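Local coordinates for protein peroxisomal acyl-coenzyme A oxidase 1 (Arabidopsis thaliana, PDB 1W07) that catalyses the FAD-dependent oxidation of long- and medium-chain acyl-CoAs to 2-trans-enoyl-CoAs in peroxisomes, passing the electrons to oxygen to give hydrogen peroxide, at residues V483-A495 / A522-I536. The protein carries 1 engineered substitution. Sequence-based numbering, arbitrary orientation.
Sequences VLEAFEARALRMA and AAIAHCQLIVVSKFI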
ATOM      1  N   VAL B 483       8.753  22.335  20.941  1.00 25.17           N
ATOM      2  CA  VAL B 483       8.669  21.184  20.062  1.00 23.32           C
ATOM      3  C   VAL B 483      10.008  20.468  20.006  1.00 20.91           C
ATOM      4  O   VAL B 483      10.068  19.261  20.199  1.00 23.24           O
ATOM      5  CB  VAL B 483       8.233  21.615  18.641  1.00 23.15           C
ATOM      6  CG1 VAL B 483       8.309  20.423  17.681  1.00 18.14           C
ATOM      7  CG2 VAL B 483       6.816  22.162  18.696  1.00 17.56           C
ATOM      8  N   LEU B 484      11.080  21.212  19.763  1.00 22.33           N
ATOM      9  CA  LEU B 484      12.404  20.615  19.677  1.00 24.83           C
ATOM     10  C   LEU B 484      12.769  19.870  20.944  1.00 26.65           C
ATOM     11  O   LEU B 484      13.278  18.748  20.887  1.00 26.91           O
ATOM     12  CB  LEU B 484      13.467  21.676  19.380  1.00 26.39           C
ATOM     13  CG  LEU B 484      13.569  22.155  17.933  1.00 27.01           C
ATOM     14  CD1 LEU B 484      14.593  23.270  17.827  1.00 28.06           C
ATOM     15  CD2 LEU B 484      13.969  20.989  17.045  1.00 29.87           C
ATOM     16  N   GLU B 485      12.513  20.491  22.091  1.00 26.59           N
ATOM     17  CA  GLU B 485      12.818  19.870  23.375  1.00 28.26           C
ATOM     18  C   GLU B 485      12.092  18.540  23.498  1.00 26.78           C
ATOM     19  O   GLU B 485      12.678  17.535  23.893  1.00 26.66           O
ATOM     20  CB  GLU B 485      12.401  20.789  24.526  1.00 30.79           C
ATOM     21  CG  GLU B 485      12.636  20.188  25.900  1.00 33.64           C
ATOM     22  CD  GLU B 485      12.120  21.072  27.016  1.00 36.75           C
ATOM     23  OE1 GLU B 485      10.907  21.383  27.023  1.00 38.10           O
ATOM     24  OE2 GLU B 485      12.926  21.452  27.889  1.00 37.76           O
ATOM     25  N   ALA B 486      10.811  18.540  23.161  1.00 22.96           N
ATOM     26  CA  ALA B 486      10.016  17.321  23.231  1.00 21.89           C
ATOM     27  C   ALA B 486      10.584  16.212  22.345  1.00 20.30           C
ATOM     28  O   ALA B 486      10.741  15.079  22.801  1.00 18.66           O
ATOM     29  CB  ALA B 486       8.590  17.613  22.828  1.00 23.24           C
ATOM     30  N   PHE B 487      10.889  16.524  21.084  1.00 21.94           N
ATOM     31  CA  PHE B 487      11.436  15.515  20.165  1.00 21.89           C
ATOM     32  C   PHE B 487      12.857  15.064  20.518  1.00 22.15           C
ATOM     33  O   PHE B 487      13.197  13.896  20.344  1.00 23.06           O
ATOM     34  CB  PHE B 487      11.413  16.024  18.719  1.00 23.13           C
ATOM     35  CG  PHE B 487      10.089  15.827  18.025  1.00 22.08           C
ATOM     36  CD1 PHE B 487       8.982  16.597  18.366  1.00 21.96           C
ATOM     37  CD2 PHE B 487       9.948  14.848  17.046  1.00 22.48           C
ATOM     38  CE1 PHE B 487       7.753  16.392  17.747  1.00 19.38           C
ATOM     39  CE2 PHE B 487       8.728  14.634  16.418  1.00 21.84           C
ATOM     40  CZ  PHE B 487       7.626  15.409  16.772  1.00 23.36           C
ATOM     41  N   GLU B 488      13.689  15.983  21.001  1.00 22.93           N
ATOM     42  CA  GLU B 488      15.060  15.629  21.372  1.00 26.17           C
ATOM     43  C   GLU B 488      15.027  14.707  22.584  1.00 27.25           C
ATOM     44  O   GLU B 488      15.698  13.680  22.611  1.00 28.51           O
ATOM     45  CB  GLU B 488      15.891  16.881  21.683  1.00 25.61           C
ATOM     46  CG  GLU B 488      16.071  17.832  20.508  1.00 25.98           C
ATOM     47  CD  GLU B 488      16.925  19.035  20.858  1.00 28.59           C
ATOM     48  OE1 GLU B 488      16.906  19.448  22.034  1.00 31.51           O
ATOM     49  OE2 GLU B 488      17.596  19.582  19.958  1.00 30.94           O
ATOM     50  N   ALA B 489      14.230  15.070  23.580  1.00 28.56           N
ATOM     51  CA  ALA B 489      14.100  14.253  24.782  1.00 29.69           C
ATOM     52  C   ALA B 489      13.569  12.858  24.454  1.00 30.15           C
ATOM     53  O   ALA B 489      14.094  11.850  24.923  1.00 31.11           O
ATOM     54  CB  ALA B 489      13.168  14.933  25.773  1.00 31.83           C
ATOM     55  N   ARG B 490      12.520  12.805  23.647  1.00 26.88           N
ATOM     56  CA  ARG B 490      11.925  11.535  23.260  1.00 26.51           C
ATOM     57  C   ARG B 490      12.926  10.615  22.554  1.00 24.88           C
ATOM     58  O   ARG B 490      12.999   9.419  22.847  1.00 26.07           O
ATOM     59  CB  ARG B 490      10.704  11.803  22.370  1.00 26.96           C
ATOM     60  CG  ARG B 490      10.146  10.580  21.677  1.00 28.78           C
ATOM     61  CD  ARG B 490      10.386  10.669  20.179  1.00 29.62           C
ATOM     62  NE  ARG B 490       9.736   9.576  19.441  1.00 26.93           N
ATOM     63  CZ  ARG B 490       9.436   9.647  18.147  1.00 24.54           C
ATOM     64  NH1 ARG B 490       9.716  10.752  17.460  1.00 20.28           N
ATOM     65  NH2 ARG B 490       8.855   8.626  17.542  1.00 21.50           N
ATOM     66  N   ALA B 491      13.706  11.176  21.637  1.00 23.59           N
ATOM     67  CA  ALA B 491      14.707  10.410  20.900  1.00 23.40           C
ATOM     68  C   ALA B 491      15.854   9.969  21.807  1.00 26.18           C
ATOM     69  O   ALA B 491      16.235   8.798  21.823  1.00 25.07           O
ATOM     70  CB  ALA B 491      15.254  11.239  19.752  1.00 20.79           C
ATOM     71  N   LEU B 492      16.406  10.917  22.558  1.00 26.49           N
ATOM     72  CA  LEU B 492      17.509  10.631  23.470  1.00 27.99           C
ATOM     73  C   LEU B 492      17.091   9.586  24.499  1.00 26.19           C
ATOM     74  O   LEU B 492      17.838   8.660  24.788  1.00 27.30           O
ATOM     75  CB  LEU B 492      17.951  11.913  24.186  1.00 28.18           C
ATOM     76  CG  LEU B 492      19.055  11.769  25.249  1.00 28.94           C
ATOM     77  CD1 LEU B 492      20.302  11.158  24.638  1.00 30.65           C
ATOM     78  CD2 LEU B 492      19.374  13.136  25.816  1.00 33.04           C
ATOM     79  N   ARG B 493      15.894   9.756  25.046  1.00 24.80           N
ATOM     80  CA  ARG B 493      15.359   8.843  26.035  1.00 24.90           C
ATOM     81  C   ARG B 493      15.295   7.413  25.497  1.00 25.06           C
ATOM     82  O   ARG B 493      15.716   6.465  26.165  1.00 23.28           O
ATOM     83  CB  ARG B 493      13.968   9.310  26.462  1.00 27.19           C
ATOM     84  CG  ARG B 493      13.172   8.305  27.275  1.00 33.46           C
ATOM     85  CD  ARG B 493      13.768   8.074  28.643  1.00 36.82           C
ATOM     86  NE  ARG B 493      12.796   8.346  29.706  1.00 42.28           N
ATOM     87  CZ  ARG B 493      13.018   8.103  30.992  1.00 40.70           C
ATOM     88  NH1 ARG B 493      14.179   7.588  31.371  1.00 40.54           N
ATOM     89  NH2 ARG B 493      12.089   8.385  31.895  1.00 41.84           N
ATOM     90  N   MET B 494      14.761   7.261  24.291  1.00 22.69           N
ATOM     91  CA  MET B 494      14.656   5.947  23.671  1.00 23.13           C
ATOM     92  C   MET B 494      16.031   5.332  23.422  1.00 20.04           C
ATOM     93  O   MET B 494      16.230   4.145  23.637  1.00 23.40           O
ATOM     94  CB  MET B 494      13.873   6.042  22.346  1.00 23.13           C
ATOM     95  CG  MET B 494      12.403   6.404  22.539  1.00 23.58           C
ATOM     96  SD  MET B 494      11.475   6.754  21.017  1.00 20.65           S
ATOM     97  CE  MET B 494      11.040   5.117  20.479  1.00 15.30           C
ATOM     98  N   ALA B 495      16.974   6.146  22.971  1.00 19.48           N
ATOM     99  CA  ALA B 495      18.325   5.667  22.689  1.00 21.95           C
ATOM    100  C   ALA B 495      19.048   5.254  23.975  1.00 25.48           C
ATOM    101  O   ALA B 495      19.673   4.189  24.031  1.00 23.76           O
ATOM    102  CB  ALA B 495      19.116   6.736  21.980  1.00 19.34           C
ATOM    103  N   ALA B 522      14.045   3.649  17.959  1.00 14.64           N
ATOM    104  CA  ALA B 522      14.860   4.757  18.462  1.00 17.05           C
ATOM    105  C   ALA B 522      15.528   5.506  17.308  1.00 16.08           C
ATOM    106  O   ALA B 522      15.652   6.731  17.342  1.00 19.06           O
ATOM    107  CB  ALA B 522      15.937   4.238  19.439  1.00 17.64           C
ATOM    108  N   ALA B 523      15.970   4.759  16.301  1.00 15.30           N
ATOM    109  CA  ALA B 523      16.618   5.351  15.138  1.00 13.99           C
ATOM    110  C   ALA B 523      15.599   6.180  14.355  1.00 11.32           C
ATOM    111  O   ALA B 523      15.918   7.250  13.837  1.00 14.14           O
ATOM    112  CB  ALA B 523      17.222   4.251  14.259  1.00 15.21           C
ATOM    113  N   ILE B 524      14.369   5.686  14.273  1.00 13.70           N
ATOM    114  CA  ILE B 524      13.304   6.408  13.583  1.00 14.61           C
ATOM    115  C   ILE B 524      13.007   7.710  14.308  1.00 16.02           C
ATOM    116  O   ILE B 524      12.831   8.746  13.664  1.00 16.21           O
ATOM    117  CB  ILE B 524      12.006   5.556  13.493  1.00 14.62           C
ATOM    118  CG1 ILE B 524      12.182   4.494  12.396  1.00 12.86           C
ATOM    119  CG2 ILE B 524      10.786   6.458  13.229  1.00 13.39           C
ATOM    120  CD1 ILE B 524      11.088   3.472  12.379  1.00 14.99           C
ATOM    121  N   ALA B 525      12.951   7.665  15.641  1.00 14.14           N
ATOM    122  CA  ALA B 525      12.685   8.878  16.435  1.00 17.11           C
ATOM    123  C   ALA B 525      13.784   9.910  16.190  1.00 16.69           C
ATOM    124  O   ALA B 525      13.512  11.101  16.102  1.00 19.70           O
ATOM    125  CB  ALA B 525      12.592   8.542  17.948  1.00 19.30           C
ATOM    126  N   HIS B 526      15.027   9.453  16.069  1.00 19.48           N
ATOM    127  CA  HIS B 526      16.142  10.351  15.804  1.00 18.35           C
ATOM    128  C   HIS B 526      15.965  11.021  14.442  1.00 15.89           C
ATOM    129  O   HIS B 526      16.080  12.235  14.318  1.00 16.65           O
ATOM    130  CB  HIS B 526      17.454   9.578  15.821  1.00 20.87           C
ATOM    131  CG  HIS B 526      18.642  10.409  15.450  1.00 20.00           C
ATOM    132  ND1 HIS B 526      19.148  11.397  16.266  1.00 18.63           N
ATOM    133  CD2 HIS B 526      19.437  10.385  14.354  1.00 17.28           C
ATOM    134  CE1 HIS B 526      20.201  11.945  15.689  1.00 17.87           C
ATOM    135  NE2 HIS B 526      20.399  11.347  14.529  1.00 19.01           N
ATOM    136  N   CYS B 527      15.673  10.230  13.415  1.00 16.39           N
ATOM    137  CA  CYS B 527      15.460  10.769  12.068  1.00 16.40           C
ATOM    138  C   CYS B 527      14.298  11.756  12.010  1.00 14.14           C
ATOM    139  O   CYS B 527      14.363  12.738  11.262  1.00 14.80           O
ATOM    140  CB  CYS B 527      15.196   9.644  11.076  1.00 17.45           C
ATOM    141  SG  CYS B 527      16.593   8.554  10.896  1.00 18.82           S
ATOM    142  N   GLN B 528      13.235  11.502  12.777  1.00 13.46           N
ATOM    143  CA  GLN B 528      12.080  12.403  12.781  1.00 16.13           C
ATOM    144  C   GLN B 528      12.473  13.737  13.400  1.00 16.76           C
ATOM    145  O   GLN B 528      12.054  14.796  12.929  1.00 19.24           O
ATOM    146  CB  GLN B 528      10.901  11.776  13.545  1.00 16.66           C
ATOM    147  CG  GLN B 528      10.304  10.558  12.831  1.00 14.09           C
ATOM    148  CD  GLN B 528       9.256   9.821  13.652  1.00 15.91           C
ATOM    149  OE1 GLN B 528       9.275   9.849  14.886  1.00 13.02           O
ATOM    150  NE2 GLN B 528       8.364   9.112  12.968  1.00 15.47           N
ATOM    151  N   LEU B 529      13.272  13.681  14.462  1.00 18.37           N
ATOM    152  CA  LEU B 529      13.746  14.899  15.120  1.00 18.89           C
ATOM    153  C   LEU B 529      14.488  15.740  14.080  1.00 19.53           C
ATOM    154  O   LEU B 529      14.288  16.945  13.996  1.00 21.93           O
ATOM    155  CB  LEU B 529      14.696  14.547  16.261  1.00 17.73           C
ATOM    156  CG  LEU B 529      15.576  15.677  16.806  1.00 24.09           C
ATOM    157  CD1 LEU B 529      14.730  16.798  17.416  1.00 18.13           C
ATOM    158  CD2 LEU B 529      16.522  15.089  17.840  1.00 22.88           C
ATOM    159  N   ILE B 530      15.347  15.095  13.288  1.00 17.28           N
ATOM    160  CA  ILE B 530      16.099  15.804  12.258  1.00 14.05           C
ATOM    161  C   ILE B 530      15.153  16.523  11.270  1.00 18.12           C
ATOM    162  O   ILE B 530      15.359  17.695  10.933  1.00 16.34           O
ATOM    163  CB  ILE B 530      17.014  14.821  11.492  1.00 15.04           C
ATOM    164  CG1 ILE B 530      18.104  14.280  12.433  1.00 18.97           C
ATOM    165  CG2 ILE B 530      17.625  15.501  10.282  1.00 15.79           C
ATOM    166  CD1 ILE B 530      19.036  13.232  11.804  1.00 13.33           C
ATOM    167  N   VAL B 531      14.119  15.827  10.797  1.00 17.58           N
ATOM    168  CA  VAL B 531      13.185  16.423   9.854  1.00 15.09           C
ATOM    169  C   VAL B 531      12.480  17.611  10.514  1.00 13.66           C
ATOM    170  O   VAL B 531      12.355  18.687   9.928  1.00 16.09           O
ATOM    171  CB  VAL B 531      12.136  15.374   9.378  1.00 18.76           C
ATOM    172  CG1 VAL B 531      11.188  16.009   8.370  1.00 17.31           C
ATOM    173  CG2 VAL B 531      12.836  14.170   8.745  1.00 15.27           C
ATOM    174  N   VAL B 532      12.029  17.427  11.744  1.00 16.52           N
ATOM    175  CA  VAL B 532      11.340  18.502  12.446  1.00 17.78           C
ATOM    176  C   VAL B 532      12.242  19.716  12.650  1.00 18.77           C
ATOM    177  O   VAL B 532      11.810  20.855  12.448  1.00 18.21           O
ATOM    178  CB  VAL B 532      10.825  18.046  13.828  1.00 19.62           C
ATOM    179  CG1 VAL B 532      10.208  19.234  14.553  1.00 21.10           C
ATOM    180  CG2 VAL B 532       9.799  16.936  13.680  1.00 20.21           C
ATOM    181  N   SER B 533      13.491  19.474  13.046  1.00 17.67           N
ATOM    182  CA  SER B 533      14.443  20.552  13.297  1.00 20.91           C
ATOM    183  C   SER B 533      14.804  21.320  12.035  1.00 19.78           C
ATOM    184  O   SER B 533      15.023  22.524  12.090  1.00 18.05           O
ATOM    185  CB  SER B 533      15.721  20.013  13.968  1.00 19.86           C
ATOM    186  OG  SER B 533      16.532  19.322  13.035  1.00 25.25           O
ATOM    187  N   LYS B 534      14.871  20.631  10.899  1.00 19.79           N
ATOM    188  CA  LYS B 534      15.198  21.298   9.640  1.00 18.29           C
ATOM    189  C   LYS B 534      14.034  22.134   9.107  1.00 17.81           C
ATOM    190  O   LYS B 534      14.248  23.138   8.424  1.00 20.55           O
ATOM    191  CB  LYS B 534      15.635  20.286   8.587  1.00 20.77           C
ATOM    192  CG  LYS B 534      16.842  19.488   9.017  1.00 27.63           C
ATOM    193  CD  LYS B 534      17.994  20.413   9.347  1.00 32.10           C
ATOM    194  CE  LYS B 534      19.119  19.670  10.031  1.00 34.67           C
ATOM    195  NZ  LYS B 534      20.242  20.599  10.317  1.00 37.39           N
ATOM    196  N   PHE B 535      12.807  21.722   9.411  1.00 19.06           N
ATOM    197  CA  PHE B 535      11.624  22.476   8.999  1.00 19.32           C
ATOM    198  C   PHE B 535      11.571  23.760   9.835  1.00 19.03           C
ATOM    199  O   PHE B 535      11.324  24.842   9.310  1.00 19.92           O
ATOM    200  CB  PHE B 535      10.355  21.643   9.224  1.00 17.68           C
ATOM    201  CG  PHE B 535       9.197  22.036   8.347  1.00 16.59           C
ATOM    202  CD1 PHE B 535       8.221  21.103   8.022  1.00 18.80           C
ATOM    203  CD2 PHE B 535       9.088  23.328   7.836  1.00 18.93           C
ATOM    204  CE1 PHE B 535       7.149  21.448   7.193  1.00 21.45           C
ATOM    205  CE2 PHE B 535       8.023  23.685   7.007  1.00 20.00           C
ATOM    206  CZ  PHE B 535       7.049  22.737   6.685  1.00 19.78           C
ATOM    207  N   ILE B 536      11.798  23.635  11.141  1.00 21.79           N
ATOM    208  CA  ILE B 536      11.804  24.789  12.042  1.00 23.32           C
ATOM    209  C   ILE B 536      12.939  25.748  11.637  1.00 23.82           C
ATOM    210  O   ILE B 536      12.807  26.968  11.738  1.00 22.78           O
ATOM    211  CB  ILE B 536      12.010  24.341  13.517  1.00 24.28           C
ATOM    212  CG1 ILE B 536      10.795  23.542  13.981  1.00 24.76           C
ATOM    213  CG2 ILE B 536      12.264  25.553  14.416  1.00 24.09           C
ATOM    214  CD1 ILE B 536      10.892  23.024  15.407  1.00 25.90           C
TER
HETATM  215  O   HOH W   1      12.009  12.487  18.192  1.00 18.01           O
HETATM  216  O   HOH W   2      16.966   7.806  19.441  1.00 26.23           O
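R490 lays its guanidinium flat over the methyl of A525, with CZ 3.3 Å from A525 CB, and turns its end to the amide of Q528. NH1 and NH2 both donate to the single oxygen Q528 OE1, NH1 at 2.8 Å and NH2 at 3.0 Å; the acceptor sits in the guanidinium plane, while the amide is twisted 34° from it. With CG anti to the backbone N and a bend at chi2 (-111°), the arginine chain passes over A525 and brings its end to Q528. NH2 also forms a salt bridge with D570. Segments 483-495 and 522-536, from helices 480-503 and 516-538, run antiparallel at 158°, their axes approaching to 8.5 Å. The small side chains of A491, A522 and A525 are consistent with this close approach, and two waters bridge the backbones: one joins F487 O, A525 O and R490 NH1, the other A491 O and A522 O. M494 rests SD on the A525 methyl. Farther along, L529 rests CD1 against both F487 CB and the aliphatic CG of E488, 3.5 Å from E488 CG. V532 sets CG2 over one face of the F487 ring, a CH-pi contact 4.0 Å from the centroid, and touches V483 with its other methyl, CG1. L484 and I536 meet tip to tip. An alanine in place of R490 removes the guanidinium, which would probably leave D570 without its countercharge and the Q528 amide freer to turn. The contact thus joins two helices of the C-terminal acyl-CoA oxidase region, away from the flavin, through an apolar seam with a buried arginine, its charge probably balanced by D570 while Q528 takes up two N-H groups.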